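Local coordinates for amidase, hydantoinase/carbamoylase family (PDB 5I4M), which probably removes the carbamoyl group from N-carbamoyl-L-amino acids by hydrolysis, as a member of the peptidase M20 family that uses two zinc ions per subunit, at residues 78-81 with 85-88; 67-72 with 126-131; 140-145 with 200-205; 61-66 with 191-196. All coordinates share one frame; numbering follows the deposited sequence.

Overall arrangement
All four contacts lie in the zinc-binding part of the chain. Contact 1 is the hairpin of strands 76-79 and 85-89. Strand 141-145 of contact 3 pairs antiparallel with 85-89, and the two contact centres are about 9 Å apart. Contacts 2 and 4 share helix 57-72, with centres about 17 Å apart. V67 and A70 of that helix pack on V85 and M87 of the hairpin. Along the chain, contact 1 is nested inside the loops closed by contacts 2 and 4, while contacts 3 and 4 cross. Helices 57-72 and 117-132 and the loop 192-205 are thus tied to this part of the sheet. Contacts 1 and 4 come near the zinc ligand H104; contacts 2 and 3 lie farther off.

Contact 1 (78-81 with 85-88); sequences TVDT and VFMR
T78 and F86 face each other in a two-stranded antiparallel beta hairpin formed by strands 76-79 and 85-89. They are a hydrogen-bonded pair. T78 N donates to F86 O at 3.0 Å, and F86 N donates to T78 O at 2.9 Å. The second bond is almost straight, with 178° at the hydrogen. Both side chains stand on the same face of the hairpin. The OG1 of T78 sits between its backbone N and carbonyl carbon (chi1 52°), and this brings it to 3.5 Å from CB of F86. A water ties the same hydroxyl to the F86 carbonyl: it lies 2.7 Å from OG1 of T78 and donates to F86 O. F86 O therefore takes two bonds, one from the T78 amide and one from the water.

The F86 ring reaches along the hairpin to D80, just past the end of the first strand. The carboxylate comes to the ring edge, with the two planes 62° apart. D80 OD2 is 3.5 Å from CE1 of F86. The carboxylate is held by the turn, since OD2 is also bonded to ND2 of N84 and OD1 to the amide of M82. E142 and V144 of the neighbouring strand also touch the F86 side chain.

V79 and V85 form the next, non-hydrogen-bonded pair and point to the other face, where V85 meets R63 and V67 of helix 57-72. Their own touch is light, with V79 CG2 and V85 CG2 4.5 Å apart.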
loop_
_atom_site.group_PDB
_atom_site.type_symbol
_atom_site.label_atom_id
_atom_site.label_comp_id
_atom_site.label_asym_id
_atom_site.label_seq_id
_atom_site.Cartn_x
_atom_site.Cartn_y
_atom_site.Cartn_z
ATOM N N THR A 78 -10.560 -16.339 -34.054
ATOM C CA THR A 78 -11.158 -15.014 -34.051
ATOM C C THR A 78 -10.944 -14.413 -32.667
ATOM O O THR A 78 -10.721 -15.126 -31.688
ATOM C CB THR A 78 -12.663 -15.057 -34.401
ATOM O OG1 THR A 78 -13.326 -16.015 -33.564
ATOM C CG2 THR A 78 -12.880 -15.442 -35.874
ATOM N N VAL A 79 -10.981 -13.086 -32.601
ATOM C CA VAL A 79 -10.778 -12.343 -31.365
ATOM C C VAL A 79 -11.889 -11.311 -31.287
ATOM O O VAL A 79 -12.115 -10.582 -32.256
ATOM C CB VAL A 79 -9.399 -11.655 -31.324
ATOM C CG1 VAL A 79 -9.218 -10.923 -30.000
ATOM C CG2 VAL A 79 -8.259 -12.675 -31.556
ATOM N N ASP A 80 -12.600 -11.260 -30.157
ATOM C CA ASP A 80 -13.719 -10.330 -30.089
ATOM C C ASP A 80 -13.274 -8.997 -29.473
ATOM O O ASP A 80 -12.094 -8.772 -29.187
ATOM C CB ASP A 80 -14.926 -10.971 -29.375
ATOM C CG ASP A 80 -14.766 -11.116 -27.852
ATOM O OD1 ASP A 80 -13.874 -10.510 -27.227
ATOM O OD2 ASP A 80 -15.587 -11.851 -27.253
ATOM N N THR A 81 -14.234 -8.083 -29.301
ATOM C CA THR A 81 -13.955 -6.728 -28.835
ATOM C C THR A 81 -13.493 -6.661 -27.383
ATOM O O THR A 81 -12.989 -5.614 -26.963
ATOM C CB THR A 81 -15.200 -5.858 -29.020
ATOM O OG1 THR A 81 -16.338 -6.547 -28.498
ATOM C CG2 THR A 81 -15.439 -5.577 -30.507
ATOM N N VAL A 85 -10.461 -14.938 -27.093
ATOM C CA VAL A 85 -9.859 -15.631 -28.235
ATOM C C VAL A 85 -10.619 -16.930 -28.457
ATOM O O VAL A 85 -10.698 -17.766 -27.551
ATOM C CB VAL A 85 -8.370 -15.921 -27.998
ATOM C CG1 VAL A 85 -7.766 -16.597 -29.227
ATOM C CG2 VAL A 85 -7.621 -14.655 -27.614
ATOM N N PHE A 86 -11.136 -17.123 -29.675
ATOM C CA PHE A 86 -11.936 -18.293 -30.021
ATOM C C PHE A 86 -11.175 -19.133 -31.038
ATOM O O PHE A 86 -10.951 -18.698 -32.172
ATOM C CB PHE A 86 -13.302 -17.865 -30.548
ATOM C CG PHE A 86 -14.077 -17.039 -29.556
ATOM C CD1 PHE A 86 -13.904 -15.662 -29.486
ATOM C CD2 PHE A 86 -14.949 -17.649 -28.669
ATOM C CE1 PHE A 86 -14.611 -14.904 -28.552
ATOM C CE2 PHE A 86 -15.650 -16.901 -27.729
ATOM C CZ PHE A 86 -15.486 -15.534 -27.673
ATOM N N MET A 87 -10.781 -20.329 -30.624
ATOM C CA MET A 87 -10.039 -21.258 -31.463
ATOM C C MET A 87 -10.984 -22.393 -31.832
ATOM O O MET A 87 -11.379 -23.186 -30.971
ATOM C CB MET A 87 -8.792 -21.746 -30.730
ATOM C CG MET A 87 -7.788 -20.631 -30.455
ATOM S SD MET A 87 -6.654 -20.926 -29.074
ATOM C CE MET A 87 -7.660 -20.411 -27.673
ATOM N N ARG A 88 -11.352 -22.461 -33.109
ATOM C CA ARG A 88 -12.484 -23.257 -33.566
ATOM C C ARG A 88 -12.024 -24.441 -34.408
ATOM O O ARG A 88 -11.275 -24.270 -35.377
ATOM C CB ARG A 88 -13.440 -22.383 -34.379
ATOM C CG ARG A 88 -14.625 -23.091 -34.981
ATOM C CD ARG A 88 -15.529 -22.044 -35.598
ATOM N NE ARG A 88 -16.626 -22.610 -36.375
ATOM C CZ ARG A 88 -17.888 -22.674 -35.960
ATOM N NH1 ARG A 88 -18.233 -22.221 -34.747
ATOM N NH2 ARG A 88 -18.808 -23.197 -36.767
HETATM O O HOH W 1 -13.116 -18.587 -34.204
#

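Contact 2 (67-72 with 126-131); sequences VGWAKA and VIRSLN
R128 lays one guanidinium nitrogen over a face of the W69 indole and so bridges helices 57-72 and 117-132 at the protein surface; both flank the same sheet. Its NH2 stands 3.6 Å from CG of W69, above the rim of the indole, beside CG and the CB-CG bond rather than over the ring centre. The two planes are inclined by 46°, so this is not a flat stack. The charge centre is farther off: R128 CZ is 5.2 Å from the centroid of the five-membered ring, a long cation-pi pair and at most a weak attraction.

A water adds a firmer link. It donates to W69 O at 2.6 Å and accepts from NH2 of R128, lying at the edge of the guanidinium and in its plane. NH2 thus meets the ring and the water together. The arginine chain reaches across because it is extended from CG to NE, with chi2 174° and chi3 161°.

Further out, helix 29-39 borders both partners: S35 and V39 touch W69, and R31 touches R128. One turn on from R128, N131 is fixed by the strand and loop nearby. Its OD1 bonds NE of R89, and its ND2 bonds the carbonyl O of A73.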
loop_
_atom_site.group_PDB
_atom_site.type_symbol
_atom_site.label_atom_id
_atom_site.label_comp_id
_atom_site.label_asym_id
_atom_site.label_seq_id
_atom_site.Cartn_x
_atom_site.Cartn_y
_atom_site.Cartn_z
ATOM N N VAL A 67 -2.416 -19.429 -29.408
ATOM C CA VAL A 67 -3.013 -19.222 -30.730
ATOM C C VAL A 67 -2.192 -19.922 -31.809
ATOM O O VAL A 67 -2.744 -20.574 -32.705
ATOM C CB VAL A 67 -3.171 -17.717 -31.018
ATOM C CG1 VAL A 67 -3.386 -17.465 -32.503
ATOM C CG2 VAL A 67 -4.333 -17.156 -30.197
ATOM N N GLY A 68 -0.864 -19.806 -31.741
ATOM C CA GLY A 68 -0.027 -20.504 -32.712
ATOM C C GLY A 68 -0.206 -22.012 -32.667
ATOM O O GLY A 68 -0.292 -22.671 -33.710
ATOM N N TRP A 69 -0.262 -22.579 -31.458
ATOM C CA TRP A 69 -0.493 -24.013 -31.321
ATOM C C TRP A 69 -1.853 -24.406 -31.878
ATOM O O TRP A 69 -1.987 -25.437 -32.549
ATOM C CB TRP A 69 -0.409 -24.424 -29.851
ATOM C CG TRP A 69 0.965 -24.383 -29.257
ATOM C CD1 TRP A 69 2.156 -24.334 -29.930
ATOM C CD2 TRP A 69 1.288 -24.357 -27.857
ATOM N NE1 TRP A 69 3.201 -24.299 -29.034
ATOM C CE2 TRP A 69 2.694 -24.317 -27.757
ATOM C CE3 TRP A 69 0.528 -24.380 -26.685
ATOM C CZ2 TRP A 69 3.351 -24.300 -26.530
ATOM C CZ3 TRP A 69 1.179 -24.365 -25.470
ATOM C CH2 TRP A 69 2.581 -24.325 -25.402
ATOM N N ALA A 70 -2.882 -23.610 -31.587
ATOM C CA ALA A 70 -4.213 -23.954 -32.071
ATOM C C ALA A 70 -4.262 -23.936 -33.588
ATOM O O ALA A 70 -4.875 -24.813 -34.205
ATOM C CB ALA A 70 -5.252 -22.992 -31.497
ATOM N N LYS A 71 -3.632 -22.935 -34.212
ATOM C CA LYS A 71 -3.625 -22.895 -35.670
ATOM C C LYS A 71 -2.910 -24.111 -36.233
ATOM O O LYS A 71 -3.343 -24.687 -37.242
ATOM C CB LYS A 71 -2.974 -21.607 -36.169
ATOM C CG LYS A 71 -3.879 -20.385 -36.059
ATOM C CD LYS A 71 -3.169 -19.117 -36.498
ATOM C CE LYS A 71 -4.059 -17.900 -36.322
ATOM N NZ LYS A 71 -3.293 -16.645 -36.547
ATOM N N ALA A 72 -1.818 -24.525 -35.588
ATOM C CA ALA A 72 -1.102 -25.711 -36.045
ATOM C C ALA A 72 -1.949 -26.963 -35.893
ATOM O O ALA A 72 -1.721 -27.946 -36.604
ATOM C CB ALA A 72 0.214 -25.865 -35.281
ATOM N N VAL A 126 -7.857 -31.460 -26.003
ATOM C CA VAL A 126 -9.039 -32.090 -26.594
ATOM C C VAL A 126 -8.999 -31.963 -28.111
ATOM O O VAL A 126 -9.238 -32.927 -28.845
ATOM C CB VAL A 126 -10.327 -31.480 -26.011
ATOM C CG1 VAL A 126 -11.536 -31.918 -26.821
ATOM C CG2 VAL A 126 -10.499 -31.906 -24.575
ATOM N N ILE A 127 -8.677 -30.771 -28.609
ATOM C CA ILE A 127 -8.572 -30.561 -30.054
ATOM C C ILE A 127 -7.545 -31.511 -30.656
ATOM O O ILE A 127 -7.797 -32.193 -31.660
ATOM C CB ILE A 127 -8.209 -29.097 -30.351
ATOM C CG1 ILE A 127 -9.318 -28.160 -29.864
ATOM C CG2 ILE A 127 -7.917 -28.916 -31.836
ATOM C CD1 ILE A 127 -10.628 -28.377 -30.545
ATOM N N ARG A 128 -6.358 -31.566 -30.045
ATOM C CA ARG A 128 -5.303 -32.420 -30.581
ATOM C C ARG A 128 -5.701 -33.889 -30.523
ATOM O O ARG A 128 -5.359 -34.672 -31.417
ATOM C CB ARG A 128 -4.000 -32.187 -29.816
ATOM C CG ARG A 128 -3.400 -30.809 -30.024
ATOM C CD ARG A 128 -2.198 -30.609 -29.121
ATOM N NE ARG A 128 -1.329 -29.518 -29.566
ATOM C CZ ARG A 128 -0.378 -28.961 -28.817
ATOM N NH1 ARG A 128 -0.178 -29.374 -27.571
ATOM N NH2 ARG A 128 0.374 -27.984 -29.317
ATOM N N SER A 129 -6.422 -34.279 -29.472
ATOM C CA SER A 129 -6.822 -35.672 -29.332
ATOM C C SER A 129 -7.900 -36.039 -30.339
ATOM O O SER A 129 -7.913 -37.163 -30.854
ATOM C CB SER A 129 -7.293 -35.939 -27.906
ATOM O OG SER A 129 -6.190 -35.977 -27.022
ATOM N N LEU A 130 -8.810 -35.109 -30.639
ATOM C CA LEU A 130 -9.762 -35.359 -31.716
ATOM C C LEU A 130 -9.040 -35.522 -33.044
ATOM O O LEU A 130 -9.434 -36.344 -33.874
ATOM C CB LEU A 130 -10.779 -34.224 -31.808
ATOM C CG LEU A 130 -11.679 -33.972 -30.600
ATOM C CD1 LEU A 130 -12.451 -32.674 -30.800
ATOM C CD2 LEU A 130 -12.621 -35.135 -30.392
ATOM N N ASN A 131 -7.981 -34.740 -33.270
ATOM C CA ASN A 131 -7.190 -34.932 -34.484
ATOM C C ASN A 131 -6.485 -36.283 -34.472
ATOM O O ASN A 131 -6.516 -37.018 -35.469
ATOM C CB ASN A 131 -6.173 -33.802 -34.643
ATOM C CG ASN A 131 -6.831 -32.459 -34.864
ATOM O OD1 ASN A 131 -8.006 -32.388 -35.198
ATOM N ND2 ASN A 131 -6.070 -31.380 -34.681
HETATM O O HOH W 2 -0.652 -27.669 -32.271
#

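Contact 3 (140-145 with 200-205); sequences PVEVVI and GGRKLH
The carboxylate of E142 and the guanidinium of R202 meet edge to edge and nearly coplanar, their planes 24° apart. The arginine grips end-on with two nitrogens, one for each oxygen. NH2 of R202 donates to OE2 of E142 at 2.9 Å. This bond lies in the guanidinium plane, uses the syn lone pair of OE2 and has 166° at the hydrogen. The other is shorter but more bent: NH1 of R202 reaches OE1 of E142 at 2.7 Å, with 139° at the hydrogen. There the acceptor lies out of the guanidinium plane, so the fork is slightly twisted. The arginine also has an aromatic neighbour, as F86 makes a cation-pi pair with it.

E142 sits on strand 141-145, which pairs antiparallel with strand 85-89 and parallel with strand 99-103. R202 belongs to the irregular loop that leads into strand 206-212. The salt bridge therefore fastens this loop to the sheet of the zinc-binding part of the M20 fold. The two side chains approach from opposite directions. E142 is extended beyond CG, whereas R202 bends at chi3, which turns its guanidinium to the carboxylate.

OE1 of E142 has a second cationic partner in NH1 of R88, from the adjacent strand. Two arginines on one buried carboxylate would be expected to favour its charged form. P98 touches both E142 and R202 beside the bridge.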
loop_
_atom_site.group_PDB
_atom_site.type_symbol
_atom_site.label_atom_id
_atom_site.label_comp_id
_atom_site.label_asym_id
_atom_site.label_seq_id
_atom_site.Cartn_x
_atom_site.Cartn_y
_atom_site.Cartn_z
ATOM N N PRO A 140 -19.304 -27.927 -34.313
ATOM C CA PRO A 140 -17.932 -27.451 -34.150
ATOM C C PRO A 140 -17.574 -27.417 -32.674
ATOM O O PRO A 140 -18.439 -27.359 -31.797
ATOM C CB PRO A 140 -17.964 -26.042 -34.756
ATOM C CG PRO A 140 -19.397 -25.621 -34.646
ATOM C CD PRO A 140 -20.190 -26.882 -34.853
ATOM N N VAL A 141 -16.274 -27.469 -32.409
ATOM C CA VAL A 141 -15.733 -27.413 -31.058
ATOM C C VAL A 141 -14.821 -26.199 -30.975
ATOM O O VAL A 141 -14.077 -25.913 -31.918
ATOM C CB VAL A 141 -14.977 -28.715 -30.716
ATOM C CG1 VAL A 141 -14.115 -28.535 -29.482
ATOM C CG2 VAL A 141 -15.969 -29.881 -30.534
ATOM N N GLU A 142 -14.903 -25.458 -29.872
ATOM C CA GLU A 142 -14.061 -24.281 -29.706
ATOM C C GLU A 142 -13.364 -24.302 -28.356
ATOM O O GLU A 142 -13.922 -24.773 -27.365
ATOM C CB GLU A 142 -14.883 -22.979 -29.815
ATOM C CG GLU A 142 -15.485 -22.730 -31.190
ATOM C CD GLU A 142 -16.169 -21.374 -31.290
ATOM O OE1 GLU A 142 -16.807 -21.099 -32.323
ATOM O OE2 GLU A 142 -16.078 -20.585 -30.330
ATOM N N VAL A 143 -12.131 -23.787 -28.323
ATOM C CA VAL A 143 -11.418 -23.478 -27.084
ATOM C C VAL A 143 -11.310 -21.965 -26.982
ATOM O O VAL A 143 -10.948 -21.304 -27.961
ATOM C CB VAL A 143 -10.019 -24.119 -27.055
ATOM C CG1 VAL A 143 -9.368 -23.920 -25.685
ATOM C CG2 VAL A 143 -10.109 -25.582 -27.415
ATOM N N VAL A 144 -11.616 -21.415 -25.805
ATOM C CA VAL A 144 -11.676 -19.972 -25.615
ATOM C C VAL A 144 -10.666 -19.562 -24.552
ATOM O O VAL A 144 -10.498 -20.256 -23.541
ATOM C CB VAL A 144 -13.100 -19.512 -25.225
ATOM C CG1 VAL A 144 -13.173 -17.992 -25.152
ATOM C CG2 VAL A 144 -14.130 -20.024 -26.247
ATOM N N ILE A 145 -9.980 -18.440 -24.795
ATOM C CA ILE A 145 -9.305 -17.690 -23.740
ATOM C C ILE A 145 -10.174 -16.484 -23.407
ATOM O O ILE A 145 -10.405 -15.625 -24.267
ATOM C CB ILE A 145 -7.899 -17.233 -24.158
ATOM C CG1 ILE A 145 -7.010 -18.438 -24.469
ATOM C CG2 ILE A 145 -7.287 -16.379 -23.033
ATOM C CD1 ILE A 145 -5.747 -18.097 -25.220
ATOM N N GLY A 200 -20.018 -11.752 -27.721
ATOM C CA GLY A 200 -21.322 -12.355 -27.514
ATOM C C GLY A 200 -22.181 -12.302 -28.764
ATOM O O GLY A 200 -21.797 -11.789 -29.811
ATOM N N GLY A 201 -23.389 -12.855 -28.623
ATOM C CA GLY A 201 -24.373 -12.930 -29.683
ATOM C C GLY A 201 -24.556 -14.330 -30.238
ATOM O O GLY A 201 -25.675 -14.702 -30.608
ATOM N N ARG A 202 -23.490 -15.111 -30.282
ATOM C CA ARG A 202 -23.532 -16.420 -30.908
ATOM C C ARG A 202 -24.179 -17.407 -29.950
ATOM O O ARG A 202 -23.810 -17.464 -28.774
ATOM C CB ARG A 202 -22.123 -16.905 -31.248
ATOM C CG ARG A 202 -21.462 -16.212 -32.401
ATOM C CD ARG A 202 -20.282 -17.041 -32.840
ATOM N NE ARG A 202 -19.230 -17.094 -31.829
ATOM C CZ ARG A 202 -18.577 -18.203 -31.505
ATOM N NH1 ARG A 202 -18.895 -19.352 -32.093
ATOM N NH2 ARG A 202 -17.615 -18.166 -30.598
ATOM N N LYS A 203 -25.126 -18.189 -30.451
ATOM C CA LYS A 203 -25.652 -19.290 -29.662
ATOM C C LYS A 203 -24.564 -20.335 -29.460
ATOM O O LYS A 203 -23.855 -20.702 -30.402
ATOM C CB LYS A 203 -26.864 -19.919 -30.343
ATOM N N LEU A 204 -24.421 -20.798 -28.228
ATOM C CA LEU A 204 -23.554 -21.921 -27.916
ATOM C C LEU A 204 -24.416 -23.146 -27.654
ATOM O O LEU A 204 -25.439 -23.058 -26.972
ATOM C CB LEU A 204 -22.682 -21.624 -26.691
ATOM C CG LEU A 204 -21.898 -20.308 -26.735
ATOM C CD1 LEU A 204 -21.110 -20.084 -25.440
ATOM C CD2 LEU A 204 -20.970 -20.264 -27.944
ATOM N N HIS A 205 -24.001 -24.287 -28.201
ATOM C CA HIS A 205 -24.745 -25.520 -27.967
ATOM C C HIS A 205 -24.568 -26.003 -26.533
ATOM O O HIS A 205 -25.539 -26.418 -25.886
ATOM C CB HIS A 205 -24.298 -26.598 -28.952
ATOM C CG HIS A 205 -25.051 -27.881 -28.819
ATOM N ND1 HIS A 205 -26.411 -27.966 -29.020
ATOM C CD2 HIS A 205 -24.638 -29.129 -28.498
ATOM C CE1 HIS A 205 -26.802 -29.214 -28.833
ATOM N NE2 HIS A 205 -25.745 -29.939 -28.514
#

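Contact 4 (61-66 with 191-196); sequences AARDLI and IGYAGD
OD1 of D64 takes two hydrogen bonds, one from a tyrosine hydroxyl and one from a water. OH of Y193 donates to it at 2.7 Å, reaching the anti lone pair, the one away from OD2. The water donates to OD1 of D64 at 2.8 Å and also, less closely, to I191 O at 3.3 Å. The other oxygen, OD2, forms a salt bridge with NZ of K60. The carboxylate comes to the edge of the Y193 ring, its plane 27° from that of the ring.

R63, the preceding residue, covers one face of the same ring. Its CD stands over the ring centre, 4.0 Å from the centroid, as a CH-pi contact. The guanidinium follows as a cation-pi partner, with R63 CZ 4.9 Å from the Y193 centroid. The planes are 67° apart, so the arginine does not lie flat on the ring. Its NH1 approaches CD1 of Y193 at 3.4 Å. R63 runs out extended from CG to NE over the ring, antiparallel to the tyrosine side chain.

This joins helix 57-72 to the loop that follows helix 184-191. That helix ends in a Schellman motif: G192 takes a positive phi (85°), and the chain then turns to put Y193 against R63 and D64. I191 adds an apolar touch, its CD1 being 4.2 Å from CD of R63.

The R63 guanidinium is fixed further by its NH1 bond to G83 O and its NH2 bond to OG1 of T147. Its side chain lies about 8 Å from that of H104, a zinc ligand. V85 of strand 85-89 touches Y193.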
loop_
_atom_site.group_PDB
_atom_site.type_symbol
_atom_site.label_atom_id
_atom_site.label_comp_id
_atom_site.label_asym_id
_atom_site.label_seq_id
_atom_site.Cartn_x
_atom_site.Cartn_y
_atom_site.Cartn_z
ATOM N N ALA A 61 2.090 -12.776 -24.582
ATOM C CA ALA A 61 2.918 -13.868 -25.082
ATOM C C ALA A 61 2.235 -15.218 -24.896
ATOM O O ALA A 61 2.313 -16.084 -25.779
ATOM C CB ALA A 61 4.292 -13.852 -24.404
ATOM N N ALA A 62 1.553 -15.424 -23.768
ATOM C CA ALA A 62 0.840 -16.688 -23.590
ATOM C C ALA A 62 -0.270 -16.843 -24.626
ATOM O O ALA A 62 -0.452 -17.927 -25.198
ATOM C CB ALA A 62 0.258 -16.799 -22.176
ATOM N N ARG A 63 -1.040 -15.774 -24.858
ATOM C CA ARG A 63 -2.046 -15.780 -25.918
ATOM C C ARG A 63 -1.428 -16.102 -27.272
ATOM O O ARG A 63 -1.910 -16.986 -27.994
ATOM C CB ARG A 63 -2.750 -14.422 -25.977
ATOM C CG ARG A 63 -3.614 -14.094 -24.773
ATOM C CD ARG A 63 -3.827 -12.574 -24.672
ATOM N NE ARG A 63 -4.908 -12.297 -23.736
ATOM C CZ ARG A 63 -6.170 -12.049 -24.078
ATOM N NH1 ARG A 63 -6.529 -11.989 -25.362
ATOM N NH2 ARG A 63 -7.075 -11.843 -23.126
ATOM N N ASP A 64 -0.376 -15.364 -27.653
ATOM C CA ASP A 64 0.266 -15.601 -28.946
ATOM C C ASP A 64 0.698 -17.054 -29.092
ATOM O O ASP A 64 0.525 -17.668 -30.156
ATOM C CB ASP A 64 1.491 -14.697 -29.114
ATOM C CG ASP A 64 1.149 -13.225 -29.274
ATOM O OD1 ASP A 64 -0.037 -12.862 -29.441
ATOM O OD2 ASP A 64 2.106 -12.417 -29.258
ATOM N N LEU A 65 1.291 -17.610 -28.040
ATOM C CA LEU A 65 1.843 -18.956 -28.117
ATOM C C LEU A 65 0.739 -19.976 -28.335
ATOM O O LEU A 65 0.833 -20.842 -29.217
ATOM C CB LEU A 65 2.621 -19.265 -26.841
ATOM C CG LEU A 65 3.224 -20.671 -26.717
ATOM C CD1 LEU A 65 4.295 -20.922 -27.769
ATOM C CD2 LEU A 65 3.802 -20.878 -25.325
ATOM N N ILE A 66 -0.337 -19.853 -27.561
ATOM C CA ILE A 66 -1.436 -20.807 -27.636
ATOM C C ILE A 66 -2.184 -20.666 -28.956
ATOM O O ILE A 66 -2.545 -21.668 -29.584
ATOM C CB ILE A 66 -2.347 -20.619 -26.411
ATOM C CG1 ILE A 66 -1.543 -20.935 -25.142
ATOM C CG2 ILE A 66 -3.591 -21.502 -26.514
ATOM C CD1 ILE A 66 -2.168 -20.435 -23.851
ATOM N N ILE A 191 -1.607 -4.593 -26.731
ATOM C CA ILE A 191 -1.050 -5.925 -26.951
ATOM C C ILE A 191 -1.609 -6.590 -28.198
ATOM O O ILE A 191 -1.291 -7.757 -28.463
ATOM C CB ILE A 191 -1.267 -6.869 -25.745
ATOM C CG1 ILE A 191 -2.753 -7.206 -25.542
ATOM C CG2 ILE A 191 -0.646 -6.279 -24.481
ATOM C CD1 ILE A 191 -2.956 -8.503 -24.746
ATOM N N GLY A 192 -2.441 -5.895 -28.964
ATOM C CA GLY A 192 -2.878 -6.435 -30.232
ATOM C C GLY A 192 -4.057 -7.370 -30.160
ATOM O O GLY A 192 -4.267 -8.149 -31.096
ATOM N N TYR A 193 -4.844 -7.314 -29.081
ATOM C CA TYR A 193 -6.023 -8.157 -28.937
ATOM C C TYR A 193 -7.308 -7.339 -28.837
ATOM O O TYR A 193 -8.293 -7.798 -28.258
ATOM C CB TYR A 193 -5.874 -9.096 -27.738
ATOM C CG TYR A 193 -5.018 -10.294 -28.102
ATOM C CD1 TYR A 193 -5.586 -11.452 -28.625
ATOM C CD2 TYR A 193 -3.638 -10.241 -27.981
ATOM C CE1 TYR A 193 -4.788 -12.549 -28.992
ATOM C CE2 TYR A 193 -2.846 -11.320 -28.349
ATOM C CZ TYR A 193 -3.422 -12.463 -28.849
ATOM O OH TYR A 193 -2.604 -13.518 -29.204
ATOM N N ALA A 194 -7.322 -6.135 -29.410
ATOM C CA ALA A 194 -8.574 -5.390 -29.587
ATOM C C ALA A 194 -9.239 -5.938 -30.839
ATOM O O ALA A 194 -9.061 -5.423 -31.943
ATOM C CB ALA A 194 -8.319 -3.891 -29.692
ATOM N N GLY A 195 -10.014 -7.011 -30.662
ATOM C CA GLY A 195 -10.503 -7.783 -31.783
ATOM C C GLY A 195 -11.695 -7.158 -32.483
ATOM O O GLY A 195 -12.298 -6.189 -32.019
ATOM N N ASP A 196 -12.043 -7.758 -33.626
ATOM C CA ASP A 196 -13.074 -7.238 -34.515
ATOM C C ASP A 196 -14.415 -7.944 -34.388
ATOM O O ASP A 196 -15.428 -7.382 -34.819
ATOM C CB ASP A 196 -12.614 -7.343 -35.973
ATOM C CG ASP A 196 -12.207 -8.759 -36.353
ATOM O OD1 ASP A 196 -11.419 -9.384 -35.614
ATOM O OD2 ASP A 196 -12.679 -9.255 -37.390
HETATM O O HOH W 3 -0.156 -10.190 -30.373
#